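Local coordinates for inositol-1-monophosphatase (Nostoc sp., PDB 5ZHH), which probably hydrolyses inositol monophosphates to free inositol and inorganic phosphate, as its family does with the help of magnesium ions, at residues G117-P122 and A191-A196; D125-G130 and R138-I143; R209-W214 and G243-T248. All coordinates share one frame; numbering follows the deposited sequence.

Contact 1: G117-P122 and A191-A196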
loop_
_atom_site.group_PDB
_atom_site.type_symbol
_atom_site.label_atom_id
_atom_site.label_comp_id
_atom_site.label_asym_id
_atom_site.label_seq_id
_atom_site.Cartn_x
_atom_site.Cartn_y
_atom_site.Cartn_z
ATOM N N GLY A 117 18.033 16.002 6.435
ATOM C CA GLY A 117 16.921 16.196 5.529
ATOM C C GLY A 117 15.918 15.064 5.530
ATOM O O GLY A 117 16.291 13.887 5.483
ATOM N N VAL A 118 14.638 15.412 5.603
ATOM C CA VAL A 118 13.552 14.454 5.444
ATOM C C VAL A 118 12.555 15.022 4.449
ATOM O O VAL A 118 12.130 16.176 4.577
ATOM C CB VAL A 118 12.850 14.126 6.778
ATOM C CG1 VAL A 118 11.723 13.153 6.524
ATOM C CG2 VAL A 118 13.843 13.526 7.777
ATOM N N ILE A 119 12.190 14.214 3.456
ATOM C CA ILE A 119 11.192 14.573 2.455
ATOM C C ILE A 119 10.188 13.437 2.392
ATOM O O ILE A 119 10.566 12.285 2.147
ATOM C CB ILE A 119 11.832 14.819 1.079
ATOM C CG1 ILE A 119 12.795 16.000 1.171
ATOM C CG2 ILE A 119 10.768 15.071 0.011
ATOM C CD1 ILE A 119 13.742 16.120 -0.031
ATOM N N TYR A 120 8.918 13.747 2.631
ATOM C CA TYR A 120 7.882 12.726 2.713
ATOM C C TYR A 120 6.760 13.050 1.741
ATOM O O TYR A 120 6.102 14.087 1.869
ATOM C CB TYR A 120 7.333 12.601 4.137
ATOM C CG TYR A 120 6.265 11.544 4.271
ATOM C CD1 TYR A 120 6.489 10.248 3.822
ATOM C CD2 TYR A 120 5.029 11.840 4.838
ATOM C CE1 TYR A 120 5.514 9.269 3.938
ATOM C CE2 TYR A 120 4.042 10.865 4.955
ATOM C CZ TYR A 120 4.296 9.587 4.500
ATOM O OH TYR A 120 3.334 8.616 4.603
ATOM N N ASP A 121 6.562 12.165 0.771
ATOM C CA ASP A 121 5.448 12.145 -0.170
ATOM C C ASP A 121 4.345 11.303 0.457
ATOM O O ASP A 121 4.436 10.073 0.431
ATOM C CB ASP A 121 5.906 11.551 -1.509
ATOM C CG ASP A 121 4.772 11.365 -2.522
ATOM O OD1 ASP A 121 3.578 11.560 -2.199
ATOM O OD2 ASP A 121 5.094 10.986 -3.667
ATOM N N PRO A 122 3.301 11.911 1.032
ATOM C CA PRO A 122 2.279 11.107 1.718
ATOM C C PRO A 122 1.312 10.412 0.777
ATOM O O PRO A 122 0.654 9.454 1.204
ATOM C CB PRO A 122 1.552 12.139 2.590
ATOM C CG PRO A 122 1.672 13.409 1.809
ATOM C CD PRO A 122 3.020 13.356 1.124
ATOM N N ALA A 191 9.948 20.833 -6.211
ATOM C CA ALA A 191 11.410 20.892 -6.200
ATOM C C ALA A 191 12.008 19.910 -5.192
ATOM O O ALA A 191 13.054 19.302 -5.455
ATOM C CB ALA A 191 11.871 22.323 -5.912
ATOM N N ALA A 192 11.370 19.747 -4.026
ATOM C CA ALA A 192 11.898 18.806 -3.040
ATOM C C ALA A 192 11.858 17.380 -3.575
ATOM O O ALA A 192 12.838 16.634 -3.453
ATOM C CB ALA A 192 11.122 18.911 -1.724
ATOM N N LEU A 193 10.741 16.992 -4.195
ATOM C CA LEU A 193 10.668 15.661 -4.791
ATOM C C LEU A 193 11.622 15.519 -5.964
ATOM O O LEU A 193 12.151 14.426 -6.195
ATOM C CB LEU A 193 9.237 15.336 -5.221
ATOM C CG LEU A 193 8.314 14.968 -4.049
ATOM C CD1 LEU A 193 6.884 14.718 -4.525
ATOM C CD2 LEU A 193 8.856 13.753 -3.299
ATOM N N ASP A 194 11.853 16.597 -6.717
ATOM C CA ASP A 194 12.835 16.517 -7.789
ATOM C C ASP A 194 14.213 16.173 -7.235
ATOM O O ASP A 194 14.900 15.299 -7.767
ATOM C CB ASP A 194 12.871 17.826 -8.584
ATOM C CG ASP A 194 11.597 18.056 -9.385
ATOM O OD1 ASP A 194 10.865 17.070 -9.643
ATOM O OD2 ASP A 194 11.345 19.209 -9.797
ATOM N N LEU A 195 14.611 16.817 -6.135
ATOM C CA LEU A 195 15.885 16.488 -5.500
ATOM C C LEU A 195 15.905 15.044 -5.009
ATOM O O LEU A 195 16.905 14.329 -5.185
ATOM C CB LEU A 195 16.138 17.454 -4.343
ATOM C CG LEU A 195 16.558 18.849 -4.826
ATOM C CD1 LEU A 195 16.287 19.897 -3.765
ATOM C CD2 LEU A 195 18.029 18.827 -5.185
ATOM N N ALA A 196 14.804 14.597 -4.395
ATOM C CA ALA A 196 14.699 13.210 -3.959
ATOM C C ALA A 196 14.799 12.242 -5.130
ATOM O O ALA A 196 15.342 11.139 -4.976
ATOM C CB ALA A 196 13.384 13.000 -3.205
#

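Contact 2: D125-G130 and R138-I143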
loop_
_atom_site.group_PDB
_atom_site.type_symbol
_atom_site.label_atom_id
_atom_site.label_comp_id
_atom_site.label_asym_id
_atom_site.label_seq_id
_atom_site.Cartn_x
_atom_site.Cartn_y
_atom_site.Cartn_z
ATOM N N ASP A 125 3.424 7.488 -0.203
ATOM C CA ASP A 125 4.074 6.983 1.001
ATOM C C ASP A 125 5.550 6.673 0.739
ATOM O O ASP A 125 6.027 5.551 0.919
ATOM C CB ASP A 125 3.330 5.758 1.539
ATOM C CG ASP A 125 3.812 5.354 2.909
ATOM O OD1 ASP A 125 4.200 6.251 3.686
ATOM O OD2 ASP A 125 3.814 4.146 3.208
ATOM N N GLU A 126 6.275 7.692 0.289
ATOM C CA GLU A 126 7.711 7.581 0.068
ATOM C C GLU A 126 8.432 8.529 1.012
ATOM O O GLU A 126 8.244 9.749 0.938
ATOM C CB GLU A 126 8.071 7.874 -1.393
ATOM C CG GLU A 126 7.595 6.781 -2.329
ATOM C CD GLU A 126 8.192 6.894 -3.712
ATOM O OE1 GLU A 126 8.394 5.841 -4.351
ATOM O OE2 GLU A 126 8.488 8.027 -4.140
ATOM N N LEU A 127 9.251 7.961 1.895
ATOM C CA LEU A 127 9.935 8.683 2.959
ATOM C C LEU A 127 11.425 8.716 2.633
ATOM O O LEU A 127 12.098 7.686 2.698
ATOM C CB LEU A 127 9.670 8.000 4.301
ATOM C CG LEU A 127 10.398 8.551 5.521
ATOM C CD1 LEU A 127 9.948 9.978 5.769
ATOM C CD2 LEU A 127 10.123 7.660 6.754
ATOM N N PHE A 128 11.934 9.890 2.263
ATOM C CA PHE A 128 13.349 10.064 1.959
ATOM C C PHE A 128 14.045 10.666 3.171
ATOM O O PHE A 128 13.572 11.658 3.735
ATOM C CB PHE A 128 13.546 10.959 0.731
ATOM C CG PHE A 128 12.931 10.404 -0.536
ATOM C CD1 PHE A 128 11.599 10.661 -0.851
ATOM C CD2 PHE A 128 13.683 9.635 -1.407
ATOM C CE1 PHE A 128 11.021 10.144 -2.011
ATOM C CE2 PHE A 128 13.123 9.131 -2.581
ATOM C CZ PHE A 128 11.789 9.379 -2.875
ATOM N N ARG A 129 15.168 10.077 3.565
ATOM C CA ARG A 129 15.860 10.504 4.773
ATOM C C ARG A 129 17.359 10.516 4.531
ATOM O O ARG A 129 17.907 9.588 3.930
ATOM C CB ARG A 129 15.521 9.588 5.963
ATOM C CG ARG A 129 14.092 9.754 6.473
ATOM C CD ARG A 129 13.649 8.557 7.304
ATOM N NE ARG A 129 14.455 8.326 8.500
ATOM C CZ ARG A 129 15.372 7.365 8.595
ATOM N NH1 ARG A 129 15.597 6.574 7.555
ATOM N NH2 ARG A 129 16.057 7.190 9.719
ATOM N N GLY A 130 18.014 11.572 5.000
ATOM C CA GLY A 130 19.454 11.675 4.881
ATOM C C GLY A 130 20.018 12.592 5.936
ATOM O O GLY A 130 19.360 13.540 6.375
ATOM N N ARG A 138 15.324 5.667 1.173
ATOM C CA ARG A 138 13.904 5.824 0.910
ATOM C C ARG A 138 13.169 4.640 1.523
ATOM O O ARG A 138 13.548 3.482 1.302
ATOM C CB ARG A 138 13.607 5.949 -0.587
ATOM C CG ARG A 138 12.116 5.942 -0.902
ATOM C CD ARG A 138 11.889 5.862 -2.402
ATOM N NE ARG A 138 12.620 4.751 -3.003
ATOM C CZ ARG A 138 12.159 3.513 -3.117
ATOM N NH1 ARG A 138 10.956 3.203 -2.651
ATOM N NH2 ARG A 138 12.914 2.572 -3.681
ATOM N N ASN A 139 12.142 4.939 2.319
ATOM C CA ASN A 139 11.435 3.928 3.109
ATOM C C ASN A 139 12.418 3.033 3.862
ATOM O O ASN A 139 12.250 1.809 3.952
ATOM C CB ASN A 139 10.475 3.126 2.227
ATOM C CG ASN A 139 9.326 3.986 1.707
ATOM O OD1 ASN A 139 9.176 5.135 2.116
ATOM N ND2 ASN A 139 8.517 3.437 0.808
ATOM N N ARG A 140 13.451 3.675 4.420
ATOM C CA ARG A 140 14.428 3.058 5.317
ATOM C C ARG A 140 15.276 1.992 4.619
ATOM O O ARG A 140 15.838 1.104 5.265
ATOM C CB ARG A 140 13.730 2.497 6.566
ATOM C CG ARG A 140 12.899 3.582 7.282
ATOM C CD ARG A 140 12.203 3.109 8.559
ATOM N NE ARG A 140 11.297 4.132 9.083
ATOM C CZ ARG A 140 11.631 5.030 10.009
ATOM N NH1 ARG A 140 12.857 5.034 10.520
ATOM N NH2 ARG A 140 10.743 5.922 10.426
ATOM N N ARG A 141 15.435 2.102 3.302
ATOM C CA ARG A 141 16.383 1.267 2.586
ATOM C C ARG A 141 17.302 2.167 1.775
ATOM O O ARG A 141 16.856 3.201 1.275
ATOM C CB ARG A 141 15.661 0.263 1.671
ATOM C CG ARG A 141 14.689 -0.645 2.431
ATOM C CD ARG A 141 14.107 -1.743 1.578
ATOM N NE ARG A 141 13.261 -1.186 0.526
ATOM C CZ ARG A 141 11.995 -0.808 0.695
ATOM N NH1 ARG A 141 11.381 -0.967 1.873
ATOM N NH2 ARG A 141 11.326 -0.294 -0.341
ATOM N N PRO A 142 18.574 1.800 1.621
ATOM C CA PRO A 142 19.541 2.710 0.994
ATOM C C PRO A 142 19.168 3.039 -0.443
ATOM O O PRO A 142 18.648 2.202 -1.182
ATOM C CB PRO A 142 20.862 1.930 1.058
ATOM C CG PRO A 142 20.653 0.889 2.126
ATOM C CD PRO A 142 19.204 0.575 2.152
ATOM N N ILE A 143 19.452 4.280 -0.831
ATOM C CA ILE A 143 19.293 4.745 -2.200
ATOM C C ILE A 143 20.612 5.354 -2.651
ATOM O O ILE A 143 21.458 5.739 -1.841
ATOM C CB ILE A 143 18.157 5.780 -2.349
ATOM C CG1 ILE A 143 18.393 6.962 -1.396
ATOM C CG2 ILE A 143 16.780 5.126 -2.175
ATOM C CD1 ILE A 143 17.405 8.106 -1.568
HETATM O O HOH W 1 13.846 6.452 4.514
#

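Contact 3: R209-W214 and G243-T248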
loop_
_atom_site.group_PDB
_atom_site.type_symbol
_atom_site.label_atom_id
_atom_site.label_comp_id
_atom_site.label_asym_id
_atom_site.label_seq_id
_atom_site.Cartn_x
_atom_site.Cartn_y
_atom_site.Cartn_z
ATOM N N ARG A 209 15.770 27.867 -11.109
ATOM C CA ARG A 209 15.943 29.197 -10.550
ATOM C C ARG A 209 14.680 29.605 -9.809
ATOM O O ARG A 209 13.609 29.016 -9.987
ATOM C CB ARG A 209 16.268 30.231 -11.639
ATOM C CG ARG A 209 15.139 30.474 -12.624
ATOM C CD ARG A 209 15.347 31.753 -13.430
ATOM N NE ARG A 209 15.240 32.956 -12.609
ATOM C CZ ARG A 209 14.093 33.550 -12.297
ATOM N NH1 ARG A 209 12.937 33.056 -12.732
ATOM N NH2 ARG A 209 14.098 34.643 -11.546
ATOM N N GLY A 210 14.821 30.614 -8.955
ATOM C CA GLY A 210 13.687 31.111 -8.205
ATOM C C GLY A 210 13.229 30.199 -7.091
ATOM O O GLY A 210 12.056 30.250 -6.702
ATOM N N ILE A 211 14.116 29.363 -6.554
ATOM C CA ILE A 211 13.721 28.480 -5.465
ATOM C C ILE A 211 14.031 29.143 -4.130
ATOM O O ILE A 211 14.820 30.092 -4.034
ATOM C CB ILE A 211 14.380 27.083 -5.559
ATOM C CG1 ILE A 211 15.898 27.169 -5.727
ATOM C CG2 ILE A 211 13.786 26.312 -6.722
ATOM C CD1 ILE A 211 16.687 27.291 -4.428
ATOM N N SER A 212 13.408 28.612 -3.082
ATOM C CA SER A 212 13.526 29.096 -1.719
ATOM C C SER A 212 14.260 28.079 -0.858
ATOM O O SER A 212 14.309 26.890 -1.190
ATOM C CB SER A 212 12.134 29.363 -1.133
ATOM O OG SER A 212 11.462 30.369 -1.873
ATOM N N PRO A 213 14.847 28.512 0.264
ATOM C CA PRO A 213 15.615 27.565 1.088
ATOM C C PRO A 213 14.813 26.360 1.539
ATOM O O PRO A 213 15.310 25.228 1.465
ATOM C CB PRO A 213 16.058 28.425 2.280
ATOM C CG PRO A 213 16.079 29.815 1.751
ATOM C CD PRO A 213 14.940 29.891 0.775
ATOM N N TRP A 214 13.567 26.563 1.968
ATOM C CA TRP A 214 12.785 25.433 2.451
ATOM C C TRP A 214 12.473 24.435 1.342
ATOM O O TRP A 214 12.159 23.281 1.639
ATOM C CB TRP A 214 11.489 25.924 3.093
ATOM C CG TRP A 214 10.809 26.985 2.301
ATOM C CD1 TRP A 214 9.944 26.807 1.258
ATOM C CD2 TRP A 214 10.921 28.398 2.494
ATOM N NE1 TRP A 214 9.523 28.028 0.781
ATOM C CE2 TRP A 214 10.105 29.019 1.527
ATOM C CE3 TRP A 214 11.639 29.198 3.389
ATOM C CZ2 TRP A 214 9.990 30.404 1.427
ATOM C CZ3 TRP A 214 11.521 30.569 3.293
ATOM C CH2 TRP A 214 10.702 31.161 2.318
ATOM N N GLY A 243 18.752 31.680 -5.209
ATOM C CA GLY A 243 17.603 30.977 -5.739
ATOM C C GLY A 243 17.890 30.034 -6.883
ATOM O O GLY A 243 16.943 29.499 -7.472
ATOM N N ARG A 244 19.159 29.780 -7.197
ATOM C CA ARG A 244 19.535 28.898 -8.293
ATOM C C ARG A 244 20.248 27.675 -7.748
ATOM O O ARG A 244 21.028 27.772 -6.795
ATOM C CB ARG A 244 20.430 29.601 -9.323
ATOM C CG ARG A 244 19.811 30.864 -9.877
ATOM C CD ARG A 244 20.716 31.599 -10.853
ATOM N NE ARG A 244 19.902 32.447 -11.719
ATOM C CZ ARG A 244 19.748 32.272 -13.026
ATOM N NH1 ARG A 244 20.380 31.289 -13.650
ATOM N NH2 ARG A 244 18.968 33.099 -13.708
ATOM N N ILE A 245 19.967 26.525 -8.355
ATOM C CA ILE A 245 20.524 25.259 -7.896
ATOM C C ILE A 245 20.773 24.363 -9.103
ATOM O O ILE A 245 19.974 24.322 -10.045
ATOM C CB ILE A 245 19.592 24.585 -6.865
ATOM C CG1 ILE A 245 20.203 23.260 -6.393
ATOM C CG2 ILE A 245 18.199 24.380 -7.465
ATOM C CD1 ILE A 245 19.538 22.666 -5.149
ATOM N N LEU A 246 21.908 23.666 -9.081
ATOM C CA LEU A 246 22.230 22.614 -10.042
ATOM C C LEU A 246 22.558 21.361 -9.244
ATOM O O LEU A 246 23.502 21.366 -8.450
ATOM C CB LEU A 246 23.417 23.007 -10.926
ATOM C CG LEU A 246 24.020 21.896 -11.789
ATOM C CD1 LEU A 246 22.972 21.376 -12.769
ATOM C CD2 LEU A 246 25.250 22.408 -12.541
ATOM N N ALA A 247 21.782 20.296 -9.446
ATOM C CA ALA A 247 21.854 19.116 -8.584
ATOM C C ALA A 247 21.816 17.858 -9.438
ATOM O O ALA A 247 20.830 17.616 -10.139
ATOM C CB ALA A 247 20.700 19.118 -7.577
ATOM N N THR A 248 22.888 17.060 -9.395
ATOM C CA THR A 248 23.024 15.932 -10.312
ATOM C C THR A 248 23.592 14.721 -9.592
ATOM O O THR A 248 23.976 14.783 -8.418
ATOM C CB THR A 248 23.934 16.266 -11.502
ATOM O OG1 THR A 248 25.294 16.296 -11.057
ATOM C CG2 THR A 248 23.564 17.612 -12.133
HETATM O O HOH W 2 17.491 33.990 -11.012
#

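Contact 1: G117-P122 and A191-A196
Ile-119 reaches from strand 113-121 onto helix 191-199, a join within the layered alpha-beta sandwich of the inositol monophosphatase fold, where this helix lies between the two sheets. Its CD1 meets Ala-192 CB at 4.2 Å and lies nearer still, 3.6 Å, to Ala-192 O. That oxygen already accepts the helical bond from Ala-196 N, so a methyl beside it deprives it of nothing. One turn further on, Ala-196 CB borders the same methyl at 4.5 Å. Alanine suits both helix positions because a branched isoleucine fills the space between the backbones: the axes of strand 117-121 and helix 191-196 approach to 9.1 Å and cross at -107°. With CG1 beside the backbone N (chi1 -62°) and CD1 extended beyond it, Ile-119 sends one branch to the alanines and its other, CG2, to Leu-193. Around this shell, Cys-103 of the neighbouring strand touches Ile-119, Ala-192 and Leu-193, while helix 3-25 covers the other face of the sheet through Val-118. Ala-192 N donates to Asp-90 OD2; Asp-90 belongs to the Asp-Pro-Leu-Asp-Gly-Thr signature whose aspartates bind metal in relatives. At the C-terminal end of the strand, Asp-121 turns its carboxylate to His-124 and offers the helix its methylene instead. Leu-193 CD2 touches both Asp-121 CB, at 4.1 Å, and Ile-119 CG2, at 4.0 Å.

Contact 2: D125-G130 and R138-I143
Asn-139 uses its side-chain amide in place of strand backbone beside residues 125-127. Its OD1 accepts from Leu-127 N at 2.8 Å, the N-H tilted 24° from the carbonyl plane, while ND2 donates a longer bond of 3.3 Å to Asp-125 O, close to the amide plane. Asn-139 N donates to Leu-127 O at 2.8 Å. That oxygen also accepts from a water, which accepts from Arg-140 N, and it receives a CA-H...O contact from Arg-138. These bonds fasten to strand 126-131 the type I' turn, Arg-138 to Arg-141, that joins strands 135-138 and 141-142 in a beta hairpin, and asparagine tolerates the positive phi of its corner. An alanine here would lack the amide and is likely to leave Leu-127 N and Asp-125 O without these partners. Phe-128 and Arg-138 form a non-hydrogen-bonded antiparallel pair. CG anti to the backbone N (chi1 173°) lays the arginine's methylenes over one ring face, CG standing 4.0 Å from the centroid in a CH-pi contact; Ile-143 CD1 touches the ring's edge. Glu-126 OE1, salt-bridged to Arg-202, stands 4.1 Å from Arg-138 NH1, well out of the guanidinium plane: attraction without a bond. Arg-140 NH1 lies over one face of the Arg-129 guanidinium, 3.9 Å from Arg-129 CZ; Thr-12 takes Arg-129 NE, and a salt bridge to Glu-13 of the second subunit probably offsets the charge of Arg-140.

Contact 3: R209-W214 and G243-T248
One face of the Arg-244 guanidinium carries the aliphatic start of Arg-209, whose CB stands 4.2 Å above the plane and over its centre. At the edge of the Arg-209 guanidinium, near its plane, come Arg-244 NH2 and a water that accepts from NE of both arginines, each at 2.9 Å. The two planes, 58° apart, do not lie flat on one another. Gly-243 O receives the N-H of Ile-211 on a lone pair at 3.0 Å, nearly straight at 173°, and a CA-H...O contact from Arg-209. Ile-211 packs tightly: CG1, wedged between N and carbonyl carbon (chi1 51°), is 3.1 Å from Gly-243 O, and touches Ile-245 CG2 further on. Glycine suits the place of Gly-243, since phi is positive and a CB would stand close to Ile-211 O. The contact ties the start of strand 245-248 to the loop that leads into helix 213-225 and its Pro-Trp-Asp sequence, where Asp-215, a metal ligand in relatives, accepts Ser-212 N. Two like charges can lie this close probably because each has its own counter-ion, Asp-163 for Arg-209 and Asp-169 for Arg-244.

Contact 1 is the buried one, apolar side-chain packing with no hydrogen bond across it and near the centre of the chain, whereas contacts 2 and 3 are partly buried and rely on backbone bonds, waters and arginines. Contacts 1 and 2 share the larger sheet: strands 113-121 and 126-131 are neighbours, bonded from Phe-128 N to Ile-119 O, with Tyr-120 OH meeting Asp-125 OD1. Contact 3 belongs to the smaller sheet, yet helix 191-199 reaches it through Leu-195, which packs on Ile-245 and Ala-247. Contacts 2 and 3 do not touch. Their arginine pairs differ: Arg-140 of contact 2 finds its counter-charge on another subunit, whereas both arginines of contact 3 find theirs within the chain.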